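Cytoplasmic protein (Cryptococcus neoformans var. grubii serotype A, PDB 7LPQ) probably hydrolyses the glucosidic bond of steryl beta-glucosides, as a fungal member of glycoside hydrolase family 5. Local coordinates at residues 42-47 with 570-575; 575-580 with 589-594. All blocks are in the same frame, centred on the assembly; numbering follows the deposited sequence.

Contact 1: 42-47 with 570-575; sequences NLSGSA and IWNYVP. With YAJ (~{N}-[(3~{R},5~{S})-5-(hydroxymethyl)-1-methyl-pyrrolidin-3-yl]-2-(3-oxidanylidene-4~{H}-1,4-benzoxazin-6-yl)ethanamide), chain E.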
loop_
_atom_site.group_PDB
_atom_site.type_symbol
_atom_site.label_atom_id
_atom_site.label_comp_id
_atom_site.label_asym_id
_atom_site.label_seq_id
_atom_site.Cartn_x
_atom_site.Cartn_y
_atom_site.Cartn_z
ATOM N N ASN A 42 5.628 -3.347 -5.306
ATOM C CA ASN A 42 5.996 -2.213 -4.467
ATOM C C ASN A 42 7.469 -2.330 -4.100
ATOM O O ASN A 42 7.896 -3.358 -3.566
ATOM C CB ASN A 42 5.150 -2.175 -3.195
ATOM C CG ASN A 42 3.770 -1.584 -3.425
ATOM O OD1 ASN A 42 3.564 -0.385 -3.263
ATOM N ND2 ASN A 42 2.815 -2.430 -3.782
ATOM N N LEU A 43 8.245 -1.280 -4.382
ATOM C CA LEU A 43 9.675 -1.234 -4.081
ATOM C C LEU A 43 9.940 0.052 -3.308
ATOM O O LEU A 43 10.012 1.127 -3.916
ATOM C CB LEU A 43 10.493 -1.285 -5.373
ATOM C CG LEU A 43 12.010 -1.171 -5.228
ATOM C CD1 LEU A 43 12.607 -2.537 -4.878
ATOM C CD2 LEU A 43 12.657 -0.607 -6.485
ATOM N N SER A 44 10.086 -0.031 -1.978
ATOM C CA SER A 44 9.984 -1.263 -1.204
ATOM C C SER A 44 9.683 -0.945 0.254
ATOM O O SER A 44 10.000 0.152 0.731
ATOM C CB SER A 44 11.278 -2.067 -1.287
ATOM O OG SER A 44 11.446 -2.903 -0.150
ATOM N N GLY A 45 9.098 -1.911 0.963
ATOM C CA GLY A 45 8.855 -1.756 2.385
ATOM C C GLY A 45 10.106 -1.517 3.203
ATOM O O GLY A 45 10.024 -0.937 4.292
ATOM N N SER A 46 11.270 -1.931 2.699
ATOM C CA SER A 46 12.520 -1.622 3.386
ATOM C C SER A 46 12.741 -0.120 3.539
ATOM O O SER A 46 13.542 0.291 4.386
ATOM C CB SER A 46 13.705 -2.242 2.638
ATOM O OG SER A 46 13.965 -1.545 1.430
ATOM N N ALA A 47 12.048 0.704 2.745
ATOM C CA ALA A 47 12.179 2.154 2.828
ATOM C C ALA A 47 11.324 2.758 3.938
ATOM O O ALA A 47 11.244 3.989 4.050
ATOM C CB ALA A 47 11.806 2.803 1.494
ATOM N N ILE A 570 2.313 -5.857 -6.667
ATOM C CA ILE A 570 2.349 -6.803 -5.559
ATOM C C ILE A 570 3.093 -6.195 -4.377
ATOM O O ILE A 570 4.122 -5.533 -4.542
ATOM C CB ILE A 570 3.012 -8.122 -6.000
ATOM C CG1 ILE A 570 2.160 -8.828 -7.051
ATOM C CG2 ILE A 570 3.246 -9.027 -4.792
ATOM C CD1 ILE A 570 2.962 -9.734 -7.963
ATOM N N TRP A 571 2.572 -6.413 -3.175
ATOM C CA TRP A 571 3.289 -6.109 -1.943
ATOM C C TRP A 571 3.915 -7.394 -1.403
ATOM O O TRP A 571 3.184 -8.330 -1.049
ATOM C CB TRP A 571 2.344 -5.491 -0.897
ATOM C CG TRP A 571 3.102 -5.036 0.293
ATOM C CD1 TRP A 571 3.521 -5.806 1.326
ATOM C CD2 TRP A 571 3.600 -3.714 0.547
ATOM N NE1 TRP A 571 4.262 -5.055 2.208
ATOM C CE2 TRP A 571 4.315 -3.765 1.760
ATOM C CE3 TRP A 571 3.518 -2.499 -0.137
ATOM C CZ2 TRP A 571 4.913 -2.645 2.324
ATOM C CZ3 TRP A 571 4.126 -1.381 0.420
ATOM C CH2 TRP A 571 4.815 -1.464 1.637
ATOM N N ASN A 572 5.251 -7.459 -1.354
ATOM C CA ASN A 572 6.182 -6.414 -1.802
ATOM C C ASN A 572 7.520 -7.085 -2.137
ATOM O O ASN A 572 7.594 -8.310 -2.234
ATOM C CB ASN A 572 6.343 -5.326 -0.732
ATOM C CG ASN A 572 6.989 -5.836 0.544
ATOM O OD1 ASN A 572 8.086 -5.418 0.878
ATOM N ND2 ASN A 572 6.288 -6.706 1.280
ATOM N N TYR A 573 8.572 -6.289 -2.318
ATOM C CA TYR A 573 9.896 -6.798 -2.681
ATOM C C TYR A 573 10.926 -6.166 -1.757
ATOM O O TYR A 573 11.193 -4.961 -1.858
ATOM C CB TYR A 573 10.221 -6.496 -4.147
ATOM C CG TYR A 573 11.487 -7.164 -4.659
ATOM C CD1 TYR A 573 11.463 -8.469 -5.146
ATOM C CD2 TYR A 573 12.703 -6.491 -4.654
ATOM C CE1 TYR A 573 12.615 -9.075 -5.609
ATOM C CE2 TYR A 573 13.856 -7.089 -5.116
ATOM C CZ TYR A 573 13.809 -8.376 -5.593
ATOM O OH TYR A 573 14.966 -8.972 -6.052
ATOM N N VAL A 574 11.501 -6.970 -0.870
ATOM C CA VAL A 574 12.396 -6.497 0.177
ATOM C C VAL A 574 13.747 -7.163 -0.006
ATOM O O VAL A 574 13.931 -8.325 0.358
ATOM C CB VAL A 574 11.835 -6.798 1.577
ATOM C CG1 VAL A 574 12.748 -6.232 2.649
ATOM C CG2 VAL A 574 10.463 -6.240 1.708
ATOM N N PRO A 575 14.729 -6.448 -0.548
ATOM C CA PRO A 575 16.070 -7.033 -0.683
ATOM C C PRO A 575 16.663 -7.558 0.610
ATOM O O PRO A 575 17.410 -8.537 0.571
ATOM C CB PRO A 575 16.894 -5.869 -1.253
ATOM C CG PRO A 575 15.904 -5.083 -2.049
ATOM C CD PRO A 575 14.580 -5.202 -1.332
HETATM C C10 YAJ E . -6.414 -3.310 2.476
HETATM C C13 YAJ E . -7.914 -5.341 3.739
HETATM C C20 YAJ E . -0.122 -2.924 5.011
HETATM C C21 YAJ E . 0.614 -3.890 4.184
HETATM C C22 YAJ E . 2.080 -3.577 3.942
HETATM C C01 YAJ E . 0.753 -6.280 4.013
HETATM C C03 YAJ E . -1.015 -5.168 5.180
HETATM C C04 YAJ E . -1.400 -3.654 5.516
HETATM C C06 YAJ E . -3.906 -3.356 5.251
HETATM C C08 YAJ E . -5.168 -2.685 4.673
HETATM C C09 YAJ E . -6.195 -3.522 3.852
HETATM C C11 YAJ E . -7.351 -4.079 1.748
HETATM C C12 YAJ E . -8.119 -5.104 2.354
HETATM C C14 YAJ E . -6.966 -4.544 4.452
HETATM C C16 YAJ E . -9.559 -7.200 3.667
HETATM C C18 YAJ E . -9.576 -7.101 2.216
HETATM N N02 YAJ E . 0.430 -5.157 4.959
HETATM N N05 YAJ E . -2.624 -3.053 4.964
HETATM N N15 YAJ E . -8.705 -6.377 4.369
HETATM O O07 YAJ E . -4.079 -4.259 6.084
HETATM O O17 YAJ E . -10.204 -8.094 4.236
HETATM O O19 YAJ E . -9.028 -5.831 1.652
HETATM O O23 YAJ E . 2.747 -3.327 5.173
#
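Asn42 and Trp571 meet where strand 35-43 runs beside the end of strand 567-570. Along the Asn42 side chain, CB lies 3.5 Å from CE3 of Trp571, and CG keeps to the same carbon at 3.4 Å. OD1 passes near CE3 and CZ3 of that ring but is hydrogen-bonded to Arg100. ND2 hydrogen-bonds to Gly520 O and makes a weak, long bond to Ile570 O. Amide and indole planes are 51° apart, and the two side chains cross at about a right angle. The backbones pair through Asn42 N, 2.8 Å from Ile570 O, and through Tyr573 N, which donates to Asn42 O. Beyond the strand, Ser44 OG, turned anti to its own N (chi1 154°), donates to Tyr573 O at 2.7 Å and accepts from Ser46 N, an ST turn. Cis peptides precede both Ser44 and Asn572. CB of Asn572 lies over one face of the Trp571 indole and C22 of the bound YAJ over the opposite face, both toward the rim, C22 being 3.1 Å from CE2. A tryptophan followed by a cis peptide bond, at the C-terminal end of a barrel strand, is characteristic of the active site of family 5 TIM-barrel glycosidases.

Contact 2: 575-580 with 589-594; sequences PDNVHE and DLSLWS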
loop_
_atom_site.group_PDB
_atom_site.type_symbol
_atom_site.label_atom_id
_atom_site.label_comp_id
_atom_site.label_asym_id
_atom_site.label_seq_id
_atom_site.Cartn_x
_atom_site.Cartn_y
_atom_site.Cartn_z
ATOM N N PRO A 575 14.729 -6.448 -0.548
ATOM C CA PRO A 575 16.070 -7.033 -0.683
ATOM C C PRO A 575 16.663 -7.558 0.610
ATOM O O PRO A 575 17.410 -8.537 0.571
ATOM C CB PRO A 575 16.894 -5.869 -1.253
ATOM C CG PRO A 575 15.904 -5.083 -2.049
ATOM C CD PRO A 575 14.580 -5.202 -1.332
ATOM N N ASP A 576 16.361 -6.955 1.754
ATOM C CA ASP A 576 16.955 -7.376 3.016
ATOM C C ASP A 576 16.002 -8.229 3.859
ATOM O O ASP A 576 16.163 -8.304 5.084
ATOM C CB ASP A 576 17.442 -6.156 3.816
ATOM C CG ASP A 576 16.349 -5.125 4.064
ATOM O OD1 ASP A 576 15.190 -5.368 3.680
ATOM O OD2 ASP A 576 16.657 -4.057 4.642
ATOM N N ASN A 577 15.039 -8.888 3.227
ATOM C CA ASN A 577 14.141 -9.777 3.954
ATOM C C ASN A 577 14.897 -11.001 4.464
ATOM O O ASN A 577 15.826 -11.499 3.824
ATOM C CB ASN A 577 12.984 -10.208 3.054
ATOM C CG ASN A 577 12.197 -11.376 3.629
ATOM O OD1 ASN A 577 12.701 -12.493 3.727
ATOM N ND2 ASN A 577 10.946 -11.124 3.991
ATOM N N VAL A 578 14.489 -11.493 5.634
ATOM C CA VAL A 578 15.094 -12.683 6.218
ATOM C C VAL A 578 14.019 -13.495 6.927
ATOM O O VAL A 578 12.964 -12.981 7.310
ATOM C CB VAL A 578 16.237 -12.339 7.197
ATOM C CG1 VAL A 578 17.442 -11.796 6.428
ATOM C CG2 VAL A 578 15.756 -11.342 8.246
ATOM N N HIS A 579 14.305 -14.787 7.102
ATOM C CA HIS A 579 13.329 -15.678 7.722
ATOM C C HIS A 579 13.061 -15.309 9.176
ATOM O O HIS A 579 11.924 -15.444 9.644
ATOM C CB HIS A 579 13.809 -17.122 7.620
ATOM C CG HIS A 579 13.785 -17.667 6.224
ATOM N ND1 HIS A 579 14.397 -18.854 5.878
ATOM C CD2 HIS A 579 13.216 -17.192 5.090
ATOM C CE1 HIS A 579 14.210 -19.082 4.589
ATOM N NE2 HIS A 579 13.496 -18.089 4.088
ATOM N N GLU A 580 14.072 -14.802 9.887
ATOM C CA GLU A 580 13.914 -14.559 11.317
ATOM C C GLU A 580 12.996 -13.370 11.596
ATOM O O GLU A 580 12.200 -13.405 12.534
ATOM C CB GLU A 580 15.286 -14.341 11.969
ATOM C CG GLU A 580 15.226 -14.287 13.488
ATOM C CD GLU A 580 16.555 -13.934 14.122
ATOM O OE1 GLU A 580 17.492 -13.581 13.371
ATOM O OE2 GLU A 580 16.663 -14.008 15.375
ATOM N N ASP A 589 5.774 -10.440 6.581
ATOM C CA ASP A 589 6.685 -11.187 5.707
ATOM C C ASP A 589 5.946 -11.424 4.392
ATOM O O ASP A 589 5.322 -12.473 4.199
ATOM C CB ASP A 589 7.128 -12.489 6.354
ATOM C CG ASP A 589 8.301 -13.126 5.634
ATOM O OD1 ASP A 589 8.618 -12.680 4.508
ATOM O OD2 ASP A 589 8.902 -14.069 6.185
ATOM N N LEU A 590 6.014 -10.441 3.490
ATOM C CA LEU A 590 5.355 -10.535 2.194
ATOM C C LEU A 590 6.324 -10.410 1.027
ATOM O O LEU A 590 5.886 -10.222 -0.115
ATOM C CB LEU A 590 4.258 -9.475 2.081
ATOM C CG LEU A 590 3.020 -9.775 2.934
ATOM C CD1 LEU A 590 3.141 -9.159 4.332
ATOM C CD2 LEU A 590 1.756 -9.283 2.251
ATOM N N SER A 591 7.624 -10.520 1.272
ATOM C CA SER A 591 8.589 -10.360 0.194
ATOM C C SER A 591 8.549 -11.555 -0.748
ATOM O O SER A 591 8.428 -12.707 -0.317
ATOM C CB SER A 591 10.003 -10.192 0.748
ATOM O OG SER A 591 10.918 -9.885 -0.287
ATOM N N LEU A 592 8.645 -11.270 -2.049
ATOM C CA LEU A 592 8.756 -12.328 -3.035
ATOM C C LEU A 592 10.102 -13.029 -2.967
ATOM O O LEU A 592 10.223 -14.171 -3.427
ATOM C CB LEU A 592 8.550 -11.760 -4.434
ATOM C CG LEU A 592 7.239 -11.025 -4.725
ATOM C CD1 LEU A 592 7.118 -10.767 -6.230
ATOM C CD2 LEU A 592 6.044 -11.794 -4.216
ATOM N N TRP A 593 11.108 -12.385 -2.383
ATOM C CA TRP A 593 12.498 -12.798 -2.519
ATOM C C TRP A 593 13.198 -12.634 -1.183
ATOM O O TRP A 593 12.911 -11.695 -0.433
ATOM C CB TRP A 593 13.188 -11.960 -3.607
ATOM C CG TRP A 593 14.544 -12.437 -4.012
ATOM C CD1 TRP A 593 14.846 -13.301 -5.029
ATOM C CD2 TRP A 593 15.788 -12.057 -3.425
ATOM N NE1 TRP A 593 16.203 -13.488 -5.104
ATOM C CE2 TRP A 593 16.805 -12.734 -4.130
ATOM C CE3 TRP A 593 16.145 -11.211 -2.374
ATOM C CZ2 TRP A 593 18.150 -12.590 -3.810
ATOM C CZ3 TRP A 593 17.478 -11.073 -2.061
ATOM C CH2 TRP A 593 18.464 -11.761 -2.775
ATOM N N SER A 594 14.112 -13.557 -0.891
ATOM C CA SER A 594 14.886 -13.508 0.339
ATOM C C SER A 594 16.215 -14.213 0.115
ATOM O O SER A 594 16.258 -15.275 -0.508
ATOM C CB SER A 594 14.134 -14.167 1.508
ATOM O OG SER A 594 14.964 -14.264 2.656
HETATM O O HOH W 1 10.972 -14.462 4.968
HETATM O O HOH W 2 9.386 -14.233 8.655
#
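The long loop that follows strand 567-570 of the TIM barrel folds back on itself here, and Asn577 and Asp589 join its two limbs near the ligand pocket. Asn577, its CG anti to the backbone N (chi1 167°), reaches between Asp589, Ser591 and Ser594. Its ND2 donates to OD1 of Asp589 at 2.8 Å; the carboxylate oxygen lies close to the amide plane, yet the nitrogen stands above the carboxylate plane, the two planes being 42° apart. ND2 also donates to Asp583, while Asp589 takes a salt bridge from Arg660 and a hydrogen bond from Tyr534, so this buried carboxylate is held on several sides and is probably stabilised as the anion. CB of Ser591 packs against the Asn577 amide, 3.5 Å from ND2. Ser591 OG donates to Trp593 O at 2.7 Å, on a lone pair in the carbonyl plane, which fixes the rotation of the hydroxyl. Ser594 OG, 3.1 Å from Asn577 O, hydrogen-bonds to it from above the carbonyl plane. Trp593, whose NE1 is hydrogen-bonded to Asp657 O, presents its ring edge to the other limb, with Pro575 O lying in the indole plane 3.7 Å from CZ3.

In the fold
Contacts 1 and 2 follow one another along the chain, share Pro575 and have centres 9 Å apart. Contact 1 ties the loop's start to strand 35-43, and contact 2 closes the loop on itself. Two probable hydrogen bonds join them directly: Val574 N to Ser591 OG at 3.0 Å and Asn572 N to Leu590 O at 3.1 Å. Asp583 connects them as well, hydrogen-bonding to Asn572 through OD2 and to Asn577 through OD1. Trp571 lies against the ligand, whereas the Asp589 side chain is about 9 Å from it. Its neighbour Leu590 touches YAJ, and Glu588, the residue before Asp589, hydrogen-bonds to YAJ, as does Glu271 from elsewhere in the chain.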